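Local coordinates for protein yojF (Bacillus subtilis, PDB 1NJH) that is of unknown function, belongs to the DUF1806 family, and folds into a curled antiparallel beta sheet with one short helix, two copies making up the assembly, at residues A6-D11 against T85-D90; E10-S15 against A60-N65; I26-T31 against G77-E82; T56-K61 against G71-E76. All blocks are in the same frame, centred on the assembly; numbering follows the deposited sequence.

Contact 1 (A6-D11 against T85-D90); sequences AIIKED and TEYTVD. With IPA (isopropyl alcohol), chain B.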
loop_
_atom_site.group_PDB
_atom_site.type_symbol
_atom_site.label_atom_id
_atom_site.label_comp_id
_atom_site.label_asym_id
_atom_site.label_seq_id
_atom_site.Cartn_x
_atom_site.Cartn_y
_atom_site.Cartn_z
ATOM N N ALA A 6 6.839 12.634 18.276
ATOM C CA ALA A 6 7.106 13.461 17.111
ATOM C C ALA A 6 8.381 12.988 16.429
ATOM O O ALA A 6 9.393 12.707 17.083
ATOM C CB ALA A 6 7.242 14.917 17.520
ATOM N N ILE A 7 8.331 12.906 15.107
ATOM C CA ILE A 7 9.472 12.442 14.327
ATOM C C ILE A 7 10.767 13.246 14.434
ATOM O O ILE A 7 10.777 14.470 14.296
ATOM C CB ILE A 7 9.093 12.332 12.822
ATOM C CG1 ILE A 7 8.243 11.078 12.612
ATOM C CG2 ILE A 7 10.353 12.314 11.940
ATOM C CD1 ILE A 7 7.738 10.918 11.189
ATOM N N ILE A 8 11.854 12.528 14.695
ATOM C CA ILE A 8 13.187 13.117 14.753
ATOM C C ILE A 8 13.804 12.549 13.481
ATOM O O ILE A 8 14.214 11.385 13.435
ATOM C CB ILE A 8 13.992 12.638 15.979
ATOM C CG1 ILE A 8 13.311 13.106 17.263
ATOM C CG2 ILE A 8 15.410 13.195 15.914
ATOM C CD1 ILE A 8 13.946 12.564 18.523
ATOM N N LYS A 9 13.826 13.375 12.444
ATOM C CA LYS A 9 14.324 12.992 11.137
ATOM C C LYS A 9 15.571 12.122 11.108
ATOM O O LYS A 9 15.580 11.063 10.478
ATOM C CB LYS A 9 14.553 14.246 10.311
ATOM C CG LYS A 9 14.490 14.012 8.824
ATOM C CD LYS A 9 14.655 15.321 8.094
ATOM C CE LYS A 9 14.631 15.129 6.598
ATOM N NZ LYS A 9 14.781 16.439 5.916
ATOM N N GLU A 10 16.629 12.558 11.786
ATOM C CA GLU A 10 17.870 11.793 11.792
ATOM C C GLU A 10 17.779 10.413 12.434
ATOM O O GLU A 10 18.476 9.482 12.000
ATOM C CB GLU A 10 18.983 12.605 12.466
ATOM C CG GLU A 10 19.675 13.617 11.554
ATOM C CD GLU A 10 18.734 14.671 10.994
ATOM O OE1 GLU A 10 17.818 14.313 10.226
ATOM O OE2 GLU A 10 18.912 15.864 11.322
ATOM N N ASP A 11 16.934 10.273 13.459
ATOM C CA ASP A 11 16.769 8.996 14.155
ATOM C C ASP A 11 16.017 8.015 13.259
ATOM O O ASP A 11 16.358 6.835 13.199
ATOM C CB ASP A 11 16.002 9.179 15.478
ATOM C CG ASP A 11 16.140 7.976 16.424
ATOM O OD1 ASP A 11 15.144 7.625 17.099
ATOM O OD2 ASP A 11 17.245 7.384 16.512
ATOM N N THR A 85 4.126 11.907 10.782
ATOM C CA THR A 85 4.483 12.901 11.798
ATOM C C THR A 85 5.030 12.317 13.092
ATOM O O THR A 85 5.735 13.008 13.838
ATOM C CB THR A 85 3.272 13.785 12.178
ATOM O OG1 THR A 85 2.234 12.961 12.719
ATOM C CG2 THR A 85 2.753 14.545 10.966
ATOM N N GLU A 86 4.708 11.057 13.375
ATOM C CA GLU A 86 5.166 10.428 14.607
ATOM C C GLU A 86 5.762 9.048 14.392
ATOM O O GLU A 86 5.573 8.430 13.339
ATOM C CB GLU A 86 4.008 10.353 15.600
ATOM C CG GLU A 86 2.804 9.592 15.089
ATOM C CD GLU A 86 1.595 9.750 15.989
ATOM O OE1 GLU A 86 0.650 8.941 15.858
ATOM O OE2 GLU A 86 1.590 10.686 16.821
ATOM N N TYR A 87 6.479 8.557 15.397
ATOM C CA TYR A 87 7.119 7.256 15.291
ATOM C C TYR A 87 7.640 6.752 16.625
ATOM O O TYR A 87 7.553 7.431 17.649
ATOM C CB TYR A 87 8.326 7.345 14.348
ATOM C CG TYR A 87 9.590 7.866 15.024
ATOM C CD1 TYR A 87 10.722 7.060 15.145
ATOM C CD2 TYR A 87 9.643 9.153 15.555
ATOM C CE1 TYR A 87 11.876 7.525 15.783
ATOM C CE2 TYR A 87 10.795 9.629 16.191
ATOM C CZ TYR A 87 11.904 8.812 16.301
ATOM O OH TYR A 87 13.043 9.280 16.929
ATOM N N THR A 88 8.210 5.555 16.570
ATOM C CA THR A 88 8.862 4.924 17.705
ATOM C C THR A 88 9.465 3.630 17.209
ATOM O O THR A 88 9.181 3.177 16.101
ATOM C CB THR A 88 7.905 4.580 18.855
ATOM O OG1 THR A 88 8.681 4.249 20.020
ATOM C CG2 THR A 88 7.048 3.365 18.501
ATOM N N VAL A 89 10.319 3.048 18.032
ATOM C CA VAL A 89 10.930 1.774 17.725
ATOM C C VAL A 89 10.558 1.006 18.972
ATOM O O VAL A 89 11.014 1.347 20.063
ATOM C CB VAL A 89 12.443 1.901 17.587
ATOM C CG1 VAL A 89 13.076 0.520 17.492
ATOM C CG2 VAL A 89 12.763 2.733 16.347
ATOM N N ASP A 90 9.719 -0.013 18.818
ATOM C CA ASP A 90 9.244 -0.770 19.966
ATOM C C ASP A 90 10.172 -1.826 20.533
ATOM O O ASP A 90 11.284 -2.022 20.050
ATOM C CB ASP A 90 7.870 -1.376 19.654
ATOM C CG ASP A 90 7.914 -2.437 18.577
ATOM O OD1 ASP A 90 6.829 -2.751 18.056
ATOM O OD2 ASP A 90 9.004 -2.963 18.259
HETATM C C1 IPA B . 14.874 16.625 1.163
HETATM C C2 IPA B . 15.261 17.070 2.470
HETATM C C3 IPA B . 14.157 17.803 3.138
HETATM O O2 IPA B . 15.664 15.909 3.203
#
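With CG of Tyr-87 lodged between its own backbone N and carbonyl carbon (chi1 83°) and CG of Asp-11 swung opposite its backbone N (chi1 -164°), phenol and carboxylate meet beside the first turn of the helix. Tyr-87 OH donates to Asp-11 OD1 at 2.7 Å, on the lone pair facing away from OD2. OD1 lies in the plane of the ring at its edge, although the carboxylate is turned 70° from that plane. Ala-6 O is a second in-plane neighbour, 3.5 Å from Tyr-87 CE2. The N-cap residue, Ile-8, rests its CB 3.6 Å from Tyr-87 OH. Ile-7 packs on the CB side of the ring, CG1 being 3.8 Å from Tyr-87 CD2, and its CD1 lies against the peptide joining Thr-85 and Glu-86. The backbone fixes this end: Ile-7 N donates to Thr-85 O at 2.9 Å, next to the antiparallel non-hydrogen-bonded pair of Ala-6 and Glu-86. Strand 5-6 is thus joined to strand 78-89 where Thr-85 and Glu-86, both opposite Ala-98, form a classic beta bulge. Tyr-87 lies between these elements, touching Val-12 of helix 9-18 as well as Leu-95 and Met-97 of strand 95-101.

Contact 2 (E10-S15 against A60-N65); sequences EDVQAS and AKIKGN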
loop_
_atom_site.group_PDB
_atom_site.type_symbol
_atom_site.label_atom_id
_atom_site.label_comp_id
_atom_site.label_asym_id
_atom_site.label_seq_id
_atom_site.Cartn_x
_atom_site.Cartn_y
_atom_site.Cartn_z
ATOM N N GLU A 10 16.629 12.558 11.786
ATOM C CA GLU A 10 17.870 11.793 11.792
ATOM C C GLU A 10 17.779 10.413 12.434
ATOM O O GLU A 10 18.476 9.482 12.000
ATOM C CB GLU A 10 18.983 12.605 12.466
ATOM C CG GLU A 10 19.675 13.617 11.554
ATOM C CD GLU A 10 18.734 14.671 10.994
ATOM O OE1 GLU A 10 17.818 14.313 10.226
ATOM O OE2 GLU A 10 18.912 15.864 11.322
ATOM N N ASP A 11 16.934 10.273 13.459
ATOM C CA ASP A 11 16.769 8.996 14.155
ATOM C C ASP A 11 16.017 8.015 13.259
ATOM O O ASP A 11 16.358 6.835 13.199
ATOM C CB ASP A 11 16.002 9.179 15.478
ATOM C CG ASP A 11 16.140 7.976 16.424
ATOM O OD1 ASP A 11 15.144 7.625 17.099
ATOM O OD2 ASP A 11 17.245 7.384 16.512
ATOM N N VAL A 12 15.001 8.506 12.555
ATOM C CA VAL A 12 14.233 7.651 11.648
ATOM C C VAL A 12 15.142 7.193 10.513
ATOM O O VAL A 12 15.151 6.011 10.150
ATOM C CB VAL A 12 13.022 8.395 11.048
ATOM C CG1 VAL A 12 12.396 7.546 9.946
ATOM C CG2 VAL A 12 11.993 8.664 12.125
ATOM N N GLN A 13 15.916 8.128 9.965
ATOM C CA GLN A 13 16.831 7.800 8.880
ATOM C C GLN A 13 17.784 6.701 9.329
ATOM O O GLN A 13 18.035 5.747 8.599
ATOM C CB GLN A 13 17.637 9.027 8.449
ATOM C CG GLN A 13 18.610 8.729 7.315
ATOM C CD GLN A 13 17.900 8.311 6.032
ATOM O OE1 GLN A 13 16.946 8.964 5.592
ATOM N NE2 GLN A 13 18.371 7.232 5.421
ATOM N N ALA A 14 18.321 6.834 10.536
ATOM C CA ALA A 14 19.236 5.826 11.056
ATOM C C ALA A 14 18.524 4.483 11.197
ATOM O O ALA A 14 19.105 3.430 10.950
ATOM C CB ALA A 14 19.791 6.270 12.407
ATOM N N SER A 15 17.259 4.523 11.598
ATOM C CA SER A 15 16.482 3.299 11.769
ATOM C C SER A 15 16.180 2.631 10.422
ATOM O O SER A 15 16.221 1.402 10.297
ATOM C CB SER A 15 15.172 3.615 12.500
ATOM O OG SER A 15 14.427 2.433 12.746
ATOM N N ALA A 60 16.932 4.005 1.219
ATOM C CA ALA A 60 15.805 4.489 2.008
ATOM C C ALA A 60 16.087 5.899 2.465
ATOM O O ALA A 60 17.210 6.221 2.859
ATOM C CB ALA A 60 15.589 3.574 3.230
ATOM N N LYS A 61 15.068 6.748 2.413
ATOM C CA LYS A 61 15.238 8.117 2.843
ATOM C C LYS A 61 13.972 8.758 3.366
ATOM O O LYS A 61 12.893 8.581 2.797
ATOM C CB LYS A 61 15.787 8.955 1.681
ATOM C CG LYS A 61 16.061 10.412 2.037
ATOM C CD LYS A 61 16.884 11.087 0.951
ATOM C CE LYS A 61 17.152 12.560 1.265
ATOM N NZ LYS A 61 17.911 12.754 2.532
ATOM N N ILE A 62 14.098 9.482 4.475
ATOM C CA ILE A 62 12.968 10.218 5.008
ATOM C C ILE A 62 13.277 11.664 4.633
ATOM O O ILE A 62 14.403 12.131 4.826
ATOM C CB ILE A 62 12.815 10.061 6.543
ATOM C CG1 ILE A 62 11.707 10.997 7.035
ATOM C CG2 ILE A 62 14.150 10.298 7.240
ATOM C CD1 ILE A 62 11.254 10.710 8.463
ATOM N N LYS A 63 12.289 12.341 4.055
ATOM C CA LYS A 63 12.446 13.730 3.614
ATOM C C LYS A 63 11.360 14.646 4.150
ATOM O O LYS A 63 10.318 14.195 4.641
ATOM C CB LYS A 63 12.430 13.812 2.083
ATOM C CG LYS A 63 13.500 12.994 1.384
ATOM C CD LYS A 63 13.454 13.209 -0.126
ATOM C CE LYS A 63 14.454 12.316 -0.844
ATOM N NZ LYS A 63 14.538 12.601 -2.307
ATOM N N GLY A 64 11.607 15.948 4.030
ATOM C CA GLY A 64 10.648 16.929 4.497
ATOM C C GLY A 64 11.050 17.517 5.831
ATOM O O GLY A 64 12.053 17.113 6.413
ATOM N N ASN A 65 10.265 18.471 6.317
ATOM C CA ASN A 65 10.547 19.112 7.593
ATOM C C ASN A 65 9.362 19.003 8.541
ATOM O O ASN A 65 9.351 19.621 9.605
ATOM C CB ASN A 65 10.906 20.583 7.367
ATOM C CG ASN A 65 12.193 20.750 6.581
ATOM O OD1 ASN A 65 13.280 20.442 7.074
ATOM N ND2 ASN A 65 12.075 21.225 5.345
HETATM O O HOH W 1 17.132 11.690 5.792
#
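Gln-13 docks helix 9-18 on the curled antiparallel sheet, both ends of its amide bonding to the backbone of strand 45-63 between Ala-60 and Ile-62. The two axes run nearly antiparallel, at 166°, and approach to 7.9 Å. Gln-13 NE2 donates to Ala-60 O at 3.0 Å along an almost straight N-H...O line (177°), within its own amide plane but well above the plane of the receiving carbonyl. Gln-13 OE1 in turn accepts from Ile-62 N at 3.1 Å. A water also donates to Gln-13 OE1, at 2.7 Å, and to Ile-62 O at 2.9 Å, so that the amide oxygen is tied to both polar atoms of the Ile-62 backbone. The chain leaves the helix with CG anti to the backbone N and then bends at chi2 (64°), which brings the amide alongside the strand. Next to it, Ile-62 CG2 lies 3.9 Å from Gln-13 CB, and Val-12 and Ile-62 meet at about a right angle, CG1 of the valine 3.7 Å from CD1 of the isoleucine. Were Gln-13 replaced by an alanine, Ala-60 O and Ile-62 N would probably lose their side-chain mates, with the helix held here mainly by apolar contact. Farther out, strand 68-74 flanks this part of the sheet, its Tyr-68 and Val-70 touching Ile-62. On the helix itself, one turn along, Glu-17 OE2 accepts a second bond from Gln-13 NE2 and so helps to fix the amide's rotation.

Contact 3 (I26-T31 against G77-E82); sequences IHLETT and GWIYAE
Leu-28 is the bump of this contact, set over the shallow step between the branched Ile-79 and the small Ala-81. Its CG stands anti to the backbone N (chi1 177°), which carries the forked end across the gap between the strands. One methyl, Leu-28 CD1, drops over Ala-81 CB at 4.1 Å, where a methyl alone takes up little height. The other, Leu-28 CD2, reaches the shoulder of Ile-79, 4.4 Å from CG2, and comes within 4.3 Å of Tyr-80 O. Beside this fork, Ile-26 and Ile-79 point toward each other tip to tip; the modelled separation of their CD1 atoms is too short to be trusted, so only their general opposition is secure. The strands themselves stand apart, their axes 9.1 Å at the nearest and inclined by 42°, and side chains alone bridge them, as between facing walls of a curled sheet. Leu-110 of strand 106-113 lies against Ile-26 and Leu-28, Ile-108 against Ala-81, and Leu-72 of strand 68-74 touches both Ile-26 and Ile-79, extending the hydrophobic core. Trp-78, Ile-79 and Tyr-80 also pair antiparallel with a strand of the second subunit, carrying the sheet across the dimer interface.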
loop_
_atom_site.group_PDB
_atom_site.type_symbol
_atom_site.label_atom_id
_atom_site.label_comp_id
_atom_site.label_asym_id
_atom_site.label_seq_id
_atom_site.Cartn_x
_atom_site.Cartn_y
_atom_site.Cartn_z
ATOM N N ILE A 26 6.548 -5.479 5.854
ATOM C CA ILE A 26 6.000 -4.145 5.870
ATOM C C ILE A 26 4.476 -4.096 6.051
ATOM O O ILE A 26 3.738 -4.962 5.548
ATOM C CB ILE A 26 6.392 -3.410 4.540
ATOM C CG1 ILE A 26 7.911 -3.167 4.538
ATOM C CG2 ILE A 26 5.594 -2.110 4.376
ATOM C CD1 ILE A 26 8.409 -2.284 3.457
ATOM N N HIS A 27 4.031 -3.111 6.821
ATOM C CA HIS A 27 2.617 -2.850 6.983
ATOM C C HIS A 27 2.465 -1.413 6.466
ATOM O O HIS A 27 3.164 -0.510 6.938
ATOM C CB HIS A 27 2.165 -2.900 8.443
ATOM C CG HIS A 27 0.692 -2.688 8.596
ATOM N ND1 HIS A 27 0.127 -1.444 8.783
ATOM C CD2 HIS A 27 -0.340 -3.556 8.483
ATOM C CE1 HIS A 27 -1.192 -1.558 8.778
ATOM N NE2 HIS A 27 -1.499 -2.829 8.597
ATOM N N LEU A 28 1.579 -1.200 5.491
ATOM C CA LEU A 28 1.338 0.129 4.926
ATOM C C LEU A 28 -0.158 0.242 4.794
ATOM O O LEU A 28 -0.785 -0.549 4.091
ATOM C CB LEU A 28 1.994 0.267 3.556
ATOM C CG LEU A 28 1.744 1.608 2.852
ATOM C CD1 LEU A 28 2.321 2.757 3.671
ATOM C CD2 LEU A 28 2.355 1.561 1.457
ATOM N N GLU A 29 -0.727 1.230 5.465
ATOM C CA GLU A 29 -2.174 1.385 5.483
ATOM C C GLU A 29 -2.605 2.851 5.491
ATOM O O GLU A 29 -1.936 3.706 6.081
ATOM C CB GLU A 29 -2.700 0.658 6.739
ATOM C CG GLU A 29 -4.166 0.919 7.110
ATOM C CD GLU A 29 -4.619 0.134 8.350
ATOM O OE1 GLU A 29 -3.767 -0.239 9.189
ATOM O OE2 GLU A 29 -5.843 -0.102 8.499
ATOM N N THR A 30 -3.720 3.127 4.822
ATOM C CA THR A 30 -4.293 4.473 4.775
ATOM C C THR A 30 -5.765 4.334 5.145
ATOM O O THR A 30 -6.453 3.434 4.671
ATOM C CB THR A 30 -4.175 5.144 3.365
ATOM O OG1 THR A 30 -4.732 4.297 2.355
ATOM C CG2 THR A 30 -2.731 5.409 3.034
ATOM N N THR A 31 -6.238 5.234 5.995
ATOM C CA THR A 31 -7.625 5.204 6.452
ATOM C C THR A 31 -8.240 6.595 6.331
ATOM O O THR A 31 -7.522 7.585 6.213
ATOM C CB THR A 31 -7.696 4.773 7.920
ATOM O OG1 THR A 31 -6.858 5.635 8.699
ATOM C CG2 THR A 31 -7.219 3.336 8.082
ATOM N N GLY A 77 10.952 -2.321 -7.188
ATOM C CA GLY A 77 9.848 -1.405 -7.014
ATOM C C GLY A 77 10.101 -0.311 -5.997
ATOM O O GLY A 77 11.252 0.042 -5.696
ATOM N N TRP A 78 9.014 0.234 -5.464
ATOM C CA TRP A 78 9.088 1.316 -4.498
ATOM C C TRP A 78 7.994 1.236 -3.455
ATOM O O TRP A 78 6.919 0.712 -3.726
ATOM C CB TRP A 78 8.891 2.666 -5.188
ATOM C CG TRP A 78 9.696 2.895 -6.415
ATOM C CD1 TRP A 78 9.552 2.275 -7.622
ATOM C CD2 TRP A 78 10.766 3.820 -6.559
ATOM N NE1 TRP A 78 10.476 2.764 -8.517
ATOM C CE2 TRP A 78 11.234 3.715 -7.887
ATOM C CE3 TRP A 78 11.378 4.734 -5.694
ATOM C CZ2 TRP A 78 12.290 4.491 -8.371
ATOM C CZ3 TRP A 78 12.431 5.511 -6.176
ATOM C CH2 TRP A 78 12.874 5.381 -7.504
ATOM N N ILE A 79 8.286 1.767 -2.266
ATOM C CA ILE A 79 7.305 1.871 -1.196
ATOM C C ILE A 79 7.450 3.320 -0.765
ATOM O O ILE A 79 8.561 3.807 -0.484
ATOM C CB ILE A 79 7.607 0.933 -0.030
ATOM C CG1 ILE A 79 7.425 -0.509 -0.481
ATOM C CG2 ILE A 79 6.703 1.292 1.162
ATOM C CD1 ILE A 79 7.709 -1.525 0.605
ATOM N N TYR A 80 6.333 4.033 -0.753
ATOM C CA TYR A 80 6.352 5.443 -0.426
ATOM C C TYR A 80 5.158 5.831 0.447
ATOM O O TYR A 80 4.039 5.357 0.234
ATOM C CB TYR A 80 6.338 6.218 -1.741
ATOM C CG TYR A 80 6.243 7.708 -1.617
ATOM C CD1 TYR A 80 7.370 8.483 -1.349
ATOM C CD2 TYR A 80 5.024 8.352 -1.796
ATOM C CE1 TYR A 80 7.276 9.871 -1.265
ATOM C CE2 TYR A 80 4.920 9.732 -1.716
ATOM C CZ TYR A 80 6.045 10.487 -1.450
ATOM O OH TYR A 80 5.922 11.863 -1.371
ATOM N N ALA A 81 5.412 6.671 1.449
ATOM C CA ALA A 81 4.366 7.132 2.363
ATOM C C ALA A 81 4.608 8.610 2.667
ATOM O O ALA A 81 5.722 9.003 3.017
ATOM C CB ALA A 81 4.390 6.326 3.669
ATOM N N GLU A 82 3.562 9.418 2.541
ATOM C CA GLU A 82 3.651 10.856 2.828
ATOM C C GLU A 82 2.690 11.207 3.963
ATOM O O GLU A 82 1.669 10.546 4.140
ATOM C CB GLU A 82 3.278 11.662 1.580
ATOM C CG GLU A 82 2.897 13.129 1.828
ATOM C CD GLU A 82 4.080 14.005 2.212
ATOM O OE1 GLU A 82 4.518 13.964 3.386
ATOM O OE2 GLU A 82 4.578 14.733 1.326
#

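Contact 4 (T56-K61 against G71-E76); sequences TYHQAK and GLKTEE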
loop_
_atom_site.group_PDB
_atom_site.type_symbol
_atom_site.label_atom_id
_atom_site.label_comp_id
_atom_site.label_asym_id
_atom_site.label_seq_id
_atom_site.Cartn_x
_atom_site.Cartn_y
_atom_site.Cartn_z
ATOM N N THR A 56 12.912 -6.433 0.338
ATOM C CA THR A 56 14.286 -6.132 0.686
ATOM C C THR A 56 14.550 -4.800 -0.007
ATOM O O THR A 56 14.458 -4.727 -1.227
ATOM C CB THR A 56 15.260 -7.183 0.124
ATOM O OG1 THR A 56 15.025 -8.439 0.768
ATOM C CG2 THR A 56 16.695 -6.750 0.373
ATOM N N TYR A 57 14.808 -3.743 0.752
ATOM C CA TYR A 57 15.093 -2.455 0.114
ATOM C C TYR A 57 16.566 -2.113 0.273
ATOM O O TYR A 57 17.174 -2.422 1.304
ATOM C CB TYR A 57 14.189 -1.343 0.689
ATOM C CG TYR A 57 14.307 -1.074 2.172
ATOM C CD1 TYR A 57 15.305 -0.239 2.677
ATOM C CD2 TYR A 57 13.349 -1.569 3.065
ATOM C CE1 TYR A 57 15.339 0.110 4.031
ATOM C CE2 TYR A 57 13.372 -1.225 4.422
ATOM C CZ TYR A 57 14.365 -0.387 4.891
ATOM O OH TYR A 57 14.387 -0.013 6.207
ATOM N N HIS A 58 17.144 -1.473 -0.747
ATOM C CA HIS A 58 18.569 -1.125 -0.701
ATOM C C HIS A 58 18.888 0.350 -0.473
ATOM O O HIS A 58 20.019 0.702 -0.122
ATOM C CB HIS A 58 19.282 -1.647 -1.957
ATOM C CG HIS A 58 18.492 -1.499 -3.222
ATOM N ND1 HIS A 58 18.601 -0.401 -4.049
ATOM C CD2 HIS A 58 17.585 -2.318 -3.807
ATOM C CE1 HIS A 58 17.799 -0.552 -5.087
ATOM N NE2 HIS A 58 17.170 -1.707 -4.965
ATOM N N GLN A 59 17.904 1.211 -0.687
ATOM C CA GLN A 59 18.054 2.643 -0.441
ATOM C C GLN A 59 16.785 3.070 0.285
ATOM O O GLN A 59 15.700 2.541 0.022
ATOM C CB GLN A 59 18.221 3.425 -1.745
ATOM C CG GLN A 59 19.630 3.340 -2.316
ATOM C CD GLN A 59 20.675 3.983 -1.412
ATOM O OE1 GLN A 59 21.830 3.547 -1.371
ATOM N NE2 GLN A 59 20.279 5.031 -0.696
ATOM N N ALA A 60 16.932 4.005 1.219
ATOM C CA ALA A 60 15.805 4.489 2.008
ATOM C C ALA A 60 16.087 5.899 2.465
ATOM O O ALA A 60 17.210 6.221 2.859
ATOM C CB ALA A 60 15.589 3.574 3.230
ATOM N N LYS A 61 15.068 6.748 2.413
ATOM C CA LYS A 61 15.238 8.117 2.843
ATOM C C LYS A 61 13.972 8.758 3.366
ATOM O O LYS A 61 12.893 8.581 2.797
ATOM C CB LYS A 61 15.787 8.955 1.681
ATOM C CG LYS A 61 16.061 10.412 2.037
ATOM C CD LYS A 61 16.884 11.087 0.951
ATOM C CE LYS A 61 17.152 12.560 1.265
ATOM N NZ LYS A 61 17.911 12.754 2.532
ATOM N N GLY A 71 10.570 7.094 1.496
ATOM C CA GLY A 71 10.664 6.337 0.262
ATOM C C GLY A 71 11.658 5.204 0.448
ATOM O O GLY A 71 12.769 5.390 0.977
ATOM N N LEU A 72 11.265 4.012 0.015
ATOM C CA LEU A 72 12.127 2.834 0.120
ATOM C C LEU A 72 12.255 2.265 -1.279
ATOM O O LEU A 72 11.240 2.015 -1.919
ATOM C CB LEU A 72 11.460 1.772 1.016
ATOM C CG LEU A 72 10.954 2.183 2.400
ATOM C CD1 LEU A 72 10.301 0.965 3.070
ATOM C CD2 LEU A 72 12.126 2.702 3.243
ATOM N N LYS A 73 13.478 2.048 -1.762
ATOM C CA LYS A 73 13.664 1.470 -3.089
ATOM C C LYS A 73 13.865 -0.026 -2.915
ATOM O O LYS A 73 14.888 -0.459 -2.369
ATOM C CB LYS A 73 14.897 2.061 -3.791
ATOM C CG LYS A 73 15.066 1.541 -5.209
ATOM C CD LYS A 73 14.011 2.116 -6.143
ATOM C CE LYS A 73 14.023 1.438 -7.512
ATOM N NZ LYS A 73 13.392 0.075 -7.550
ATOM N N THR A 74 12.902 -0.814 -3.382
ATOM C CA THR A 74 12.979 -2.261 -3.232
ATOM C C THR A 74 13.676 -2.891 -4.422
ATOM O O THR A 74 14.103 -2.195 -5.366
ATOM C CB THR A 74 11.568 -2.894 -3.090
ATOM O OG1 THR A 74 10.843 -2.692 -4.308
ATOM C CG2 THR A 74 10.796 -2.259 -1.935
ATOM N N GLU A 75 13.779 -4.217 -4.367
ATOM C CA GLU A 75 14.412 -5.008 -5.407
ATOM C C GLU A 75 14.029 -4.499 -6.791
ATOM O O GLU A 75 14.895 -4.178 -7.596
ATOM C CB GLU A 75 14.020 -6.481 -5.238
ATOM C CG GLU A 75 14.523 -7.091 -3.927
ATOM C CD GLU A 75 14.088 -8.535 -3.725
ATOM O OE1 GLU A 75 12.877 -8.779 -3.529
ATOM O OE2 GLU A 75 14.962 -9.428 -3.759
ATOM N N GLU A 76 12.737 -4.411 -7.073
ATOM C CA GLU A 76 12.321 -3.908 -8.377
ATOM C C GLU A 76 11.125 -2.978 -8.332
ATOM O O GLU A 76 10.396 -2.834 -9.314
ATOM C CB GLU A 76 12.073 -5.071 -9.346
ATOM C CG GLU A 76 11.264 -6.229 -8.815
ATOM C CD GLU A 76 11.412 -7.474 -9.693
ATOM O OE1 GLU A 76 11.496 -7.327 -10.932
ATOM O OE2 GLU A 76 11.424 -8.597 -9.144
HETATM O O HOH W 2 11.726 -6.486 -2.672
#
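Tyr-57 and Leu-72 form the tight side of a beta hairpin made by strands 45-63 and 68-74. Leu-72 CD2 sits over the centre of the Tyr-57 ring, 4.1 Å from the centroid and 7° off the normal, a CH-pi contact; the same methyl reaches Ala-60 CB at 3.6 Å. Leu-16 O of helix 9-18 holds the phenol hydroxyl. Paired backbone bonds between Lys-61 and Gly-71 hold the strands toward the hairpin turn, and at the corner His-58 N donates to Lys-73 O at 3.0 Å. That carbonyl oxygen lies over the face of the His-58 imidazole. Here the more open side begins: both side chains run alongside, His-58 CE1 3.4 Å from Lys-73 CG, and His-58 NE2 makes a weak bond to Thr-74 O. Lys-73 bends at chi2 (72°) and chi4, its NZ donating to Thr-74 O and Gly-77 O and forming a cation-pi contact with Trp-78. A leucine in its place would probably leave Trp-78 without its charged partner and the Gly-77 carbonyl without this donor. Away from the hairpin turn, Glu-75 N bonds weakly to Thr-56 O, and a water accepts from Thr-56 N and donates to Glu-75 OE1 at 2.7 Å.

Contacts 1 and 2, their centres 8 Å apart, seat the start of helix 9-18 on two different strands: Lys-9 NZ lies 2.9 Å from Gly-64 O, a probable hydrogen bond, and Ile-7 CG2 packs 3.9 Å from Ile-62 CD1. Contacts 3 and 4, centres 12 Å apart, merge through the sheet, with Ile-79 O 2.8 Å from Leu-72 N. Contacts 2 and 4 share Ala-60 and Lys-61 of strand 45-63. Contacts 1 and 3 use strand 78-89 on opposite sides of the chain's centre, their own centres about 16 Å apart. An isopropyl alcohol, probably from crystallisation, accepts a hydrogen bond from Lys-9 NZ at its O2 (2.9 Å) and lies about 4 Å from the Lys-61 side chain.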